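Local coordinates for protein sulfatase (PDB 6USS) that probably hydrolyses aryl sulfate esters as a calcium-dependent sulfatase of a gut bacterium, here with a catalytic residue substituted, at residues S328-G331 with K336-T339. The protein carries 1 engineered substitution. Residues are numbered along the deposited sequence; the frame is centred on the assembly and turned at random.
Sequences SEPG and KLHT
The carbonyl O of Lys336 accepts a weak backbone bond from Thr339 N (3.2 Å), three residues on; Thr339 OG1 also lies by this oxygen, at a separation too short to be certain. The weak backbone bond spans the type II beta turn 336-339, whose two central residues, Leu337 and His338, meet segment 328-331. His338 occupies the third position of the turn with positive phi (71°). Leu337 does most of the touching, and both of its methyls are used. CD1 lies against the peptide that joins Ser328 to Glu329, 3.7 Å from Ser328 C, while CD2 reaches the proline ring, 3.8 Å from Pro330 CG. With CG anti to the backbone N (chi1 -167°), the branched end of Leu337 reaches across to the Ser328-Glu329 peptide and the Pro330 ring. The His338 imidazole approaches Ser328 obliquely, CE1 standing 4.1 Å from Ser328 CA, and Leu337 CG lies over one of its faces near the rim. The contact is made by van der Waals packing and is small, burying 168 Å² over both sides. Trp431 and Asn433 touch Ser328, whose side chain is about 12 Å from the bound calcium ion, and Pro436 touches His338. Both segments belong to the long surface loop between strand 315-321 of the central mixed sheet and helix 353-356.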
ATOM      1  N   SER A 328      23.867 -15.055  24.157  1.00 25.11           N
ATOM      2  CA  SER A 328      23.248 -15.642  25.342  1.00 25.49           C
ATOM      3  C   SER A 328      23.136 -17.155  25.281  1.00 23.60           C
ATOM      4  O   SER A 328      22.838 -17.773  26.309  1.00 20.93           O
ATOM      5  CB  SER A 328      21.810 -15.148  25.519  1.00 23.56           C
ATOM      6  OG  SER A 328      21.660 -13.793  25.195  1.00 27.93           O
ATOM      7  N   GLU A 329      23.295 -17.759  24.107  1.00 18.14           N
ATOM      8  CA  GLU A 329      22.793 -19.110  23.884  1.00 22.13           C
ATOM      9  C   GLU A 329      23.879 -20.048  23.376  1.00 25.22           C
ATOM     10  O   GLU A 329      24.270 -19.961  22.195  1.00 25.38           O
ATOM     11  CB  GLU A 329      21.612 -19.061  22.917  1.00 17.38           C
ATOM     12  CG  GLU A 329      20.408 -18.369  23.528  1.00 22.02           C
ATOM     13  CD  GLU A 329      19.129 -18.553  22.729  1.00 28.33           C
ATOM     14  OE1 GLU A 329      19.223 -19.015  21.568  1.00 25.23           O
ATOM     15  OE2 GLU A 329      18.034 -18.230  23.266  1.00 22.77           O
ATOM     16  N   PRO A 330      24.376 -20.971  24.209  1.00 21.58           N
ATOM     17  CA  PRO A 330      25.485 -21.835  23.772  1.00 18.77           C
ATOM     18  C   PRO A 330      25.075 -22.875  22.746  1.00 17.65           C
ATOM     19  O   PRO A 330      25.944 -23.417  22.058  1.00 18.05           O
ATOM     20  CB  PRO A 330      25.955 -22.498  25.076  1.00 22.41           C
ATOM     21  CG  PRO A 330      25.188 -21.810  26.197  1.00 21.83           C
ATOM     22  CD  PRO A 330      23.955 -21.260  25.590  1.00 19.48           C
ATOM     23  N   GLY A 331      23.787 -23.185  22.631  1.00 18.58           N
ATOM     24  CA  GLY A 331      23.315 -24.048  21.563  1.00 19.24           C
ATOM     25  C   GLY A 331      23.401 -23.445  20.171  1.00 18.68           C
ATOM     26  O   GLY A 331      23.250 -24.175  19.189  1.00 22.39           O
ATOM     27  N   LYS A 336      33.604 -18.497  24.467  1.00 21.00           N
ATOM     28  CA  LYS A 336      33.203 -18.126  25.820  1.00 25.70           C
ATOM     29  C   LYS A 336      31.880 -17.375  25.781  1.00 27.98           C
ATOM     30  O   LYS A 336      31.741 -16.368  25.079  1.00 29.19           O
ATOM     31  CB  LYS A 336      34.294 -17.274  26.471  1.00 27.56           C
ATOM     32  CG  LYS A 336      33.983 -16.794  27.875  1.00 33.50           C
ATOM     33  CD  LYS A 336      35.268 -16.561  28.676  1.00 34.28           C
ATOM     34  CE  LYS A 336      35.272 -15.192  29.374  1.00 36.72           C
ATOM     35  NZ  LYS A 336      34.214 -15.055  30.427  1.00 36.15           N
ATOM     36  N   LEU A 337      30.893 -17.891  26.511  1.00 26.03           N
ATOM     37  CA  LEU A 337      29.553 -17.323  26.437  1.00 21.79           C
ATOM     38  C   LEU A 337      29.569 -15.844  26.838  1.00 24.46           C
ATOM     39  O   LEU A 337      30.324 -15.431  27.726  1.00 20.20           O
ATOM     40  CB  LEU A 337      28.601 -18.129  27.328  1.00 21.32           C
ATOM     41  CG  LEU A 337      27.099 -17.890  27.161  1.00 24.56           C
ATOM     42  CD1 LEU A 337      26.677 -18.153  25.714  1.00 19.07           C
ATOM     43  CD2 LEU A 337      26.295 -18.761  28.130  1.00 16.98           C
ATOM     44  N   HIS A 338      28.732 -15.046  26.154  1.00 23.63           N
ATOM     45  CA  HIS A 338      28.578 -13.598  26.332  1.00 19.43           C
ATOM     46  C   HIS A 338      29.778 -12.813  25.818  1.00 21.48           C
ATOM     47  O   HIS A 338      29.965 -11.651  26.208  1.00 18.24           O
ATOM     48  CB  HIS A 338      28.323 -13.205  27.793  1.00 18.75           C
ATOM     49  CG  HIS A 338      27.207 -13.963  28.439  1.00 25.51           C
ATOM     50  ND1 HIS A 338      25.884 -13.795  28.079  1.00 21.18           N
ATOM     51  CD2 HIS A 338      27.213 -14.896  29.422  1.00 16.67           C
ATOM     52  CE1 HIS A 338      25.125 -14.586  28.817  1.00 20.87           C
ATOM     53  NE2 HIS A 338      25.906 -15.264  29.640  1.00 18.31           N
ATOM     54  N   THR A 339      30.615 -13.409  24.964  1.00 19.10           N
ATOM     55  CA  THR A 339      31.741 -12.690  24.370  1.00 18.95           C
ATOM     56  C   THR A 339      31.722 -12.698  22.846  1.00 16.68           C
ATOM     57  O   THR A 339      32.729 -12.352  22.228  1.00 18.77           O
ATOM     58  CB  THR A 339      33.073 -13.258  24.869  1.00 18.44           C
ATOM     59  OG1 THR A 339      33.262 -14.583  24.351  1.00 17.41           O
ATOM     60  CG2 THR A 339      33.111 -13.281  26.402  1.00 14.92           C
TER